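Local coordinates for protein beta-mannosidase (Trichoderma harzianum, PDB 4CVU) that probably hydrolyses terminal beta-mannose residues from the non-reducing ends of mannosides, as a fungal glycoside hydrolase of family 2, at residues F597-Q608 with A714-R725. Sequence-based numbering, arbitrary orientation.
Sequences FISMPSIQTWQQ and APTWAGLEYDGR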
ATOM      1  N   PHE A 597     -20.831 -15.288 -12.283  1.00 31.48           N
ATOM      2  CA  PHE A 597     -20.132 -15.939 -11.170  1.00 29.90           C
ATOM      3  C   PHE A 597     -18.997 -14.936 -10.852  1.00 29.42           C
ATOM      4  O   PHE A 597     -18.511 -14.346 -11.796  1.00 29.10           O
ATOM      5  CB  PHE A 597     -19.513 -17.219 -11.648  1.00 31.48           C
ATOM      6  CG  PHE A 597     -19.242 -18.227 -10.563  1.00 31.72           C
ATOM      7  CD1 PHE A 597     -18.073 -18.244  -9.884  1.00 32.31           C
ATOM      8  CD2 PHE A 597     -20.224 -19.179 -10.236  1.00 32.38           C
ATOM      9  CE1 PHE A 597     -17.832 -19.165  -8.883  1.00 32.37           C
ATOM     10  CE2 PHE A 597     -19.997 -20.102  -9.274  1.00 32.64           C
ATOM     11  CZ  PHE A 597     -18.815 -20.123  -8.584  1.00 33.58           C
ATOM     12  N   ILE A 598     -18.574 -14.712  -9.595  1.00 29.42           N
ATOM     13  CA  ILE A 598     -17.465 -13.742  -9.288  1.00 28.86           C
ATOM     14  C   ILE A 598     -16.060 -14.239  -9.541  1.00 28.93           C
ATOM     15  O   ILE A 598     -15.846 -15.476  -9.564  1.00 28.16           O
ATOM     16  CB  ILE A 598     -17.566 -13.195  -7.862  1.00 29.20           C
ATOM     17  CG1 ILE A 598     -17.292 -14.312  -6.845  1.00 29.59           C
ATOM     18  CG2 ILE A 598     -18.938 -12.580  -7.617  1.00 29.34           C
ATOM     19  CD1 ILE A 598     -17.002 -13.838  -5.431  1.00 30.09           C
ATOM     20  N   SER A 599     -15.030 -13.371  -9.686  1.00 28.12           N
ATOM     21  CA  SER A 599     -13.731 -13.932  -9.754  1.00 26.88           C
ATOM     22  C   SER A 599     -12.816 -12.807  -9.176  1.00 27.36           C
ATOM     23  O   SER A 599     -13.247 -11.656  -9.125  1.00 25.90           O
ATOM     24  CB  SER A 599     -13.382 -14.201 -11.221  1.00 28.23           C
ATOM     25  OG  SER A 599     -13.206 -12.966 -11.983  1.00 28.91           O
ATOM     26  N   MET A 600     -11.628 -13.199  -8.737  1.00 27.81           N
ATOM     27  CA  MET A 600     -10.649 -12.258  -8.184  1.00 28.37           C
ATOM     28  C   MET A 600     -10.161 -11.354  -9.255  1.00 29.44           C
ATOM     29  O   MET A 600     -10.048 -11.756 -10.405  1.00 29.53           O
ATOM     30  CB  MET A 600      -9.429 -13.031  -7.688  1.00 29.10           C
ATOM     31  CG  MET A 600      -9.467 -13.767  -6.394  1.00 30.00           C
ATOM     32  SD  MET A 600      -9.916 -12.752  -5.043  1.00 30.81           S
ATOM     33  CE  MET A 600      -9.547 -13.729  -3.622  1.00 31.09           C
ATOM     34  N   PRO A 601      -9.739 -10.117  -8.896  1.00 31.04           N
ATOM     35  CA  PRO A 601      -9.041  -9.389  -9.914  1.00 31.16           C
ATOM     36  C   PRO A 601      -7.546  -9.764  -9.955  1.00 32.24           C
ATOM     37  O   PRO A 601      -7.023 -10.448  -9.049  1.00 33.01           O
ATOM     38  CB  PRO A 601      -9.164  -7.934  -9.418  1.00 31.35           C
ATOM     39  CG  PRO A 601      -9.197  -8.031  -7.941  1.00 30.77           C
ATOM     40  CD  PRO A 601     -10.022  -9.292  -7.704  1.00 30.84           C
ATOM     41  N   SER A 602      -6.830  -9.229 -10.948  1.00 32.54           N
ATOM     42  CA  SER A 602      -5.391  -9.444 -11.053  1.00 33.44           C
ATOM     43  C   SER A 602      -4.683  -9.000  -9.774  1.00 33.11           C
ATOM     44  O   SER A 602      -5.178  -8.142  -9.050  1.00 32.38           O
ATOM     45  CB  SER A 602      -4.846  -8.626 -12.241  1.00 33.83           C
ATOM     46  OG  SER A 602      -4.980  -7.253 -11.932  1.00 32.11           O
ATOM     47  N   ILE A 603      -3.524  -9.599  -9.504  1.00 33.07           N
ATOM     48  CA  ILE A 603      -2.695  -9.119  -8.407  1.00 33.66           C
ATOM     49  C   ILE A 603      -2.263  -7.660  -8.643  1.00 33.33           C
ATOM     50  O   ILE A 603      -2.061  -6.919  -7.670  1.00 33.73           O
ATOM     51  CB  ILE A 603      -1.478 -10.038  -8.112  1.00 34.25           C
ATOM     52  CG1 ILE A 603      -0.694  -9.520  -6.897  1.00 34.84           C
ATOM     53  CG2 ILE A 603      -0.549 -10.179  -9.322  1.00 35.35           C
ATOM     54  CD1 ILE A 603       0.374 -10.463  -6.394  1.00 36.23           C
ATOM     55  N   GLN A 604      -2.131  -7.225  -9.902  1.00 32.72           N
ATOM     56  CA  GLN A 604      -1.663  -5.823 -10.141  1.00 32.10           C
ATOM     57  C   GLN A 604      -2.798  -4.895  -9.708  1.00 33.10           C
ATOM     58  O   GLN A 604      -2.567  -3.806  -9.198  1.00 30.85           O
ATOM     59  CB  GLN A 604      -1.299  -5.542 -11.604  1.00 33.90           C
ATOM     60  CG  GLN A 604      -0.100  -6.345 -12.155  1.00 33.23           C
ATOM     61  CD  GLN A 604      -0.413  -7.792 -12.512  1.00 34.43           C
ATOM     62  OE1 GLN A 604      -1.538  -8.219 -12.532  1.00 36.47           O
ATOM     63  NE2 GLN A 604       0.619  -8.546 -12.832  1.00 36.43           N
ATOM     64  N   THR A 605      -4.056  -5.344  -9.921  1.00 30.26           N
ATOM     65  CA  THR A 605      -5.205  -4.560  -9.486  1.00 30.75           C
ATOM     66  C   THR A 605      -5.238  -4.542  -7.925  1.00 31.73           C
ATOM     67  O   THR A 605      -5.178  -3.434  -7.310  1.00 31.70           O
ATOM     68  CB  THR A 605      -6.526  -5.017 -10.140  1.00 29.15           C
ATOM     69  OG1 THR A 605      -6.601  -4.592 -11.538  1.00 28.69           O
ATOM     70  CG2 THR A 605      -7.662  -4.453  -9.412  1.00 30.08           C
ATOM     71  N   TRP A 606      -5.205  -5.729  -7.279  1.00 29.85           N
ATOM     72  CA  TRP A 606      -5.122  -5.789  -5.805  1.00 30.07           C
ATOM     73  C   TRP A 606      -4.055  -4.835  -5.291  1.00 31.31           C
ATOM     74  O   TRP A 606      -4.253  -4.119  -4.292  1.00 32.48           O
ATOM     75  CB  TRP A 606      -4.717  -7.133  -5.333  1.00 28.69           C
ATOM     76  CG  TRP A 606      -5.918  -8.062  -5.282  1.00 28.18           C
ATOM     77  CD1 TRP A 606      -6.115  -9.155  -6.017  1.00 28.89           C
ATOM     78  CD2 TRP A 606      -7.068  -7.886  -4.472  1.00 28.31           C
ATOM     79  NE1 TRP A 606      -7.349  -9.754  -5.681  1.00 28.14           N
ATOM     80  CE2 TRP A 606      -7.942  -8.972  -4.727  1.00 28.70           C
ATOM     81  CE3 TRP A 606      -7.446  -6.936  -3.525  1.00 28.78           C
ATOM     82  CZ2 TRP A 606      -9.154  -9.106  -4.068  1.00 29.26           C
ATOM     83  CZ3 TRP A 606      -8.634  -7.072  -2.871  1.00 29.34           C
ATOM     84  CH2 TRP A 606      -9.494  -8.164  -3.145  1.00 29.30           C
ATOM     85  N   GLN A 607      -2.911  -4.889  -5.930  1.00 32.25           N
ATOM     86  CA  GLN A 607      -1.753  -4.123  -5.469  1.00 33.69           C
ATOM     87  C   GLN A 607      -2.001  -2.609  -5.400  1.00 34.30           C
ATOM     88  O   GLN A 607      -1.251  -1.850  -4.747  1.00 34.35           O
ATOM     89  CB  GLN A 607      -0.542  -4.438  -6.344  1.00 34.27           C
ATOM     90  CG  GLN A 607       0.146  -5.730  -5.970  1.00 35.11           C
ATOM     91  CD  GLN A 607       1.249  -6.096  -6.939  1.00 36.05           C
ATOM     92  OE1 GLN A 607       1.139  -5.942  -8.169  1.00 36.78           O
ATOM     93  NE2 GLN A 607       2.309  -6.553  -6.394  1.00 37.14           N
ATOM     94  N   GLN A 608      -3.036  -2.152  -6.096  1.00 34.53           N
ATOM     95  CA  GLN A 608      -3.384  -0.742  -6.098  1.00 35.01           C
ATOM     96  C   GLN A 608      -3.991  -0.310  -4.761  1.00 35.64           C
ATOM     97  O   GLN A 608      -3.875   0.834  -4.403  1.00 36.01           O
ATOM     98  CB  GLN A 608      -4.397  -0.449  -7.219  1.00 34.07           C
ATOM     99  CG  GLN A 608      -3.861  -0.702  -8.614  1.00 33.70           C
ATOM    100  CD  GLN A 608      -4.931  -0.622  -9.691  1.00 32.27           C
ATOM    101  OE1 GLN A 608      -6.100  -0.294  -9.437  1.00 31.16           O
ATOM    102  NE2 GLN A 608      -4.526  -0.903 -10.911  1.00 32.50           N
ATOM    103  N   ALA A 714     -11.742  -5.627  -6.007  1.00 39.55           N
ATOM    104  CA  ALA A 714     -12.419  -6.558  -5.163  1.00 39.86           C
ATOM    105  C   ALA A 714     -12.897  -7.729  -5.979  1.00 39.22           C
ATOM    106  O   ALA A 714     -13.050  -7.622  -7.183  1.00 40.27           O
ATOM    107  CB  ALA A 714     -13.627  -5.855  -4.496  1.00 40.38           C
ATOM    108  N   PRO A 715     -13.130  -8.868  -5.341  1.00 40.37           N
ATOM    109  CA  PRO A 715     -13.644  -9.994  -6.132  1.00 39.92           C
ATOM    110  C   PRO A 715     -15.088  -9.766  -6.521  1.00 40.53           C
ATOM    111  O   PRO A 715     -15.931  -9.548  -5.653  1.00 41.63           O
ATOM    112  CB  PRO A 715     -13.484 -11.185  -5.215  1.00 40.47           C
ATOM    113  CG  PRO A 715     -13.397 -10.651  -3.872  1.00 40.99           C
ATOM    114  CD  PRO A 715     -12.933  -9.223  -3.933  1.00 41.74           C
ATOM    115  N   THR A 716     -15.363  -9.760  -7.828  1.00 40.32           N
ATOM    116  CA  THR A 716     -16.738  -9.562  -8.333  1.00 39.00           C
ATOM    117  C   THR A 716     -17.059 -10.308  -9.628  1.00 36.83           C
ATOM    118  O   THR A 716     -16.266 -11.093 -10.162  1.00 36.40           O
ATOM    119  CB  THR A 716     -16.977  -8.072  -8.680  1.00 39.11           C
ATOM    120  OG1 THR A 716     -16.396  -7.843  -9.969  1.00 40.09           O
ATOM    121  CG2 THR A 716     -16.381  -7.053  -7.604  1.00 39.77           C
ATOM    122  N   TRP A 717     -18.197  -9.992 -10.198  1.00 36.11           N
ATOM    123  CA  TRP A 717     -18.621 -10.545 -11.494  1.00 35.70           C
ATOM    124  C   TRP A 717     -18.024  -9.784 -12.719  1.00 34.99           C
ATOM    125  O   TRP A 717     -18.316 -10.133 -13.870  1.00 35.07           O
ATOM    126  CB  TRP A 717     -20.156 -10.560 -11.599  1.00 35.68           C
ATOM    127  CG  TRP A 717     -20.918 -11.242 -10.498  1.00 35.35           C
ATOM    128  CD1 TRP A 717     -21.546 -12.476 -10.586  1.00 34.85           C
ATOM    129  CD2 TRP A 717     -21.245 -10.738  -9.188  1.00 36.27           C
ATOM    130  NE1 TRP A 717     -22.132 -12.790  -9.412  1.00 36.10           N
ATOM    131  CE2 TRP A 717     -21.997 -11.747  -8.534  1.00 36.23           C
ATOM    132  CE3 TRP A 717     -20.930  -9.573  -8.483  1.00 35.86           C
ATOM    133  CZ2 TRP A 717     -22.423 -11.625  -7.211  1.00 37.46           C
ATOM    134  CZ3 TRP A 717     -21.369  -9.438  -7.175  1.00 37.70           C
ATOM    135  CH2 TRP A 717     -22.111 -10.469  -6.539  1.00 37.63           C
ATOM    136  N   ALA A 718     -17.205  -8.744 -12.480  1.00 34.30           N
ATOM    137  CA  ALA A 718     -16.692  -7.920 -13.557  1.00 33.58           C
ATOM    138  C   ALA A 718     -15.805  -8.678 -14.514  1.00 33.13           C
ATOM    139  O   ALA A 718     -15.172  -9.687 -14.134  1.00 33.63           O
ATOM    140  CB  ALA A 718     -15.912  -6.722 -12.964  1.00 34.18           C
ATOM    141  N   GLY A 719     -15.802  -8.237 -15.783  1.00 31.93           N
ATOM    142  CA  GLY A 719     -14.849  -8.666 -16.766  1.00 31.06           C
ATOM    143  C   GLY A 719     -13.731  -7.614 -16.886  1.00 31.76           C
ATOM    144  O   GLY A 719     -12.662  -7.942 -17.306  1.00 32.50           O
ATOM    145  N   LEU A 720     -14.023  -6.388 -16.543  1.00 32.68           N
ATOM    146  CA  LEU A 720     -13.031  -5.269 -16.610  1.00 34.03           C
ATOM    147  C   LEU A 720     -12.859  -4.733 -15.211  1.00 35.73           C
ATOM    148  O   LEU A 720     -13.823  -4.352 -14.563  1.00 35.64           O
ATOM    149  CB  LEU A 720     -13.528  -4.162 -17.511  1.00 34.38           C
ATOM    150  CG  LEU A 720     -14.010  -4.504 -18.936  1.00 34.39           C
ATOM    151  CD1 LEU A 720     -14.514  -3.240 -19.600  1.00 35.22           C
ATOM    152  CD2 LEU A 720     -12.973  -5.188 -19.795  1.00 34.36           C
ATOM    153  N   GLU A 721     -11.603  -4.657 -14.784  1.00 36.79           N
ATOM    154  CA  GLU A 721     -11.243  -4.302 -13.433  1.00 37.35           C
ATOM    155  C   GLU A 721     -11.232  -2.755 -13.357  1.00 39.24           C
ATOM    156  O   GLU A 721     -11.402  -2.072 -14.389  1.00 38.52           O
ATOM    157  CB  GLU A 721      -9.892  -4.994 -13.050  1.00 37.61           C
ATOM    158  CG  GLU A 721      -9.926  -6.535 -13.093  1.00 36.37           C
ATOM    159  CD  GLU A 721      -8.541  -7.196 -12.992  1.00 37.00           C
ATOM    160  OE1 GLU A 721      -7.542  -6.501 -12.698  1.00 34.39           O
ATOM    161  OE2 GLU A 721      -8.444  -8.426 -13.157  1.00 34.78           O
ATOM    162  N   TYR A 722     -11.125  -2.235 -12.137  1.00 38.44           N
ATOM    163  CA  TYR A 722     -11.366  -0.851 -11.844  1.00 39.96           C
ATOM    164  C   TYR A 722     -10.644   0.072 -12.811  1.00 40.50           C
ATOM    165  O   TYR A 722     -11.216   1.080 -13.276  1.00 38.65           O
ATOM    166  CB  TYR A 722     -11.033  -0.526 -10.382  1.00 39.59           C
ATOM    167  CG  TYR A 722     -11.131   0.947  -9.982  1.00 40.47           C
ATOM    168  CD1 TYR A 722     -12.365   1.637  -9.927  1.00 38.89           C
ATOM    169  CD2 TYR A 722      -9.987   1.650  -9.649  1.00 40.58           C
ATOM    170  CE1 TYR A 722     -12.412   2.972  -9.574  1.00 39.99           C
ATOM    171  CE2 TYR A 722     -10.036   2.979  -9.295  1.00 41.89           C
ATOM    172  CZ  TYR A 722     -11.264   3.643  -9.234  1.00 41.62           C
ATOM    173  OH  TYR A 722     -11.266   4.985  -8.844  1.00 42.36           O
ATOM    174  N   ASP A 723      -9.418  -0.305 -13.162  1.00 39.84           N
ATOM    175  CA  ASP A 723      -8.549   0.625 -13.940  1.00 40.57           C
ATOM    176  C   ASP A 723      -8.726   0.334 -15.426  1.00 39.27           C
ATOM    177  O   ASP A 723      -8.140   0.971 -16.277  1.00 39.82           O
ATOM    178  CB  ASP A 723      -7.110   0.535 -13.489  1.00 41.62           C
ATOM    179  CG  ASP A 723      -6.367  -0.717 -13.963  1.00 40.30           C
ATOM    180  OD1 ASP A 723      -6.936  -1.760 -14.429  1.00 38.89           O
ATOM    181  OD2 ASP A 723      -5.138  -0.651 -13.762  1.00 41.04           O
ATOM    182  N   GLY A 724      -9.530  -0.685 -15.704  1.00 37.41           N
ATOM    183  CA  GLY A 724      -9.785  -1.091 -17.065  1.00 38.28           C
ATOM    184  C   GLY A 724      -9.173  -2.409 -17.506  1.00 36.90           C
ATOM    185  O   GLY A 724      -9.504  -2.868 -18.585  1.00 36.98           O
ATOM    186  N   ARG A 725      -8.300  -3.016 -16.677  1.00 36.16           N
ATOM    187  CA  ARG A 725      -7.523  -4.194 -17.064  1.00 34.87           C
ATOM    188  C   ARG A 725      -8.522  -5.301 -17.348  1.00 33.85           C
ATOM    189  O   ARG A 725      -9.412  -5.476 -16.579  1.00 33.94           O
ATOM    190  CB  ARG A 725      -6.652  -4.699 -15.890  1.00 35.46           C
ATOM    191  CG  ARG A 725      -5.866  -5.982 -16.219  1.00 35.30           C
ATOM    192  CD  ARG A 725      -4.986  -6.489 -15.107  1.00 35.02           C
ATOM    193  NE  ARG A 725      -3.797  -5.647 -14.980  1.00 35.91           N
ATOM    194  CZ  ARG A 725      -2.604  -5.863 -15.558  1.00 37.25           C
ATOM    195  NH1 ARG A 725      -2.379  -6.926 -16.314  1.00 37.35           N
ATOM    196  NH2 ARG A 725      -1.607  -4.971 -15.374  1.00 37.79           N
TER
HETATM  197  O   HOH W   1      -4.579  -3.478 -13.043  1.00 29.89           O
HETATM  198  O   HOH W   2      -7.679  -1.715 -11.126  1.00 29.92           O
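Ser-599 and Thr-716 form one isolated antiparallel hydrogen-bonded pair, with Ser-599 N to Thr-716 O at 2.6 Å and Thr-716 N returning to Ser-599 O at 3.1 Å. Beside this bridge, Ile-598 sets CG2 squarely over the indole of Trp-717, 3.4 Å from the centroid of the six-membered ring, a CH-pi contact. With chi1 at 68°, CG2 stands anti to the carbonyl carbon, beside the backbone N, and is the branch that meets the ring. Pro-715 lies alongside Met-600, and its CD meets CH2 of Trp-606 at 3.7 Å.

Farther along, the carboxylate of Glu-721 reaches the start of helix 603-609. OE1 takes the hydroxyl of Ser-602 on its syn lone pair (OG to OE1 2.8 Å); OE2 is met from above the carboxylate plane by Ser-602 N. Thr-605 OG1 lies so close to OE1 (2.4 Å) that the detail of this bond is doubtful. Ser-602 is the N-cap residue, its OG accepting from Thr-605 N at 2.9 Å; Glu-721, holding its N and OG, positions the cap. The Gln-604 amide stacks on the Arg-725 guanidinium, planes 20° apart, whose NH1 bonds to His-891 O, while Gln-608 NE2 donates to Asp-723 OD2 at 2.9 Å. Two waters join Thr-605 OG1 to this outer group, one of them binding Asp-723 and Arg-725 NE. Asp-723 OD1 closes an Asx turn onto Arg-725 N.

The contact ties helix 603-609 and the chain leading into it to the loop after strand 702-705, which pairs in parallel with 380-389, consistent with the catalytic (beta/alpha)8 barrel of family 2. Helix 638-655 packs on Ile-598 and Pro-715, helix 664-692 on Phe-597 and Met-600, and helix 620-625 on Trp-606.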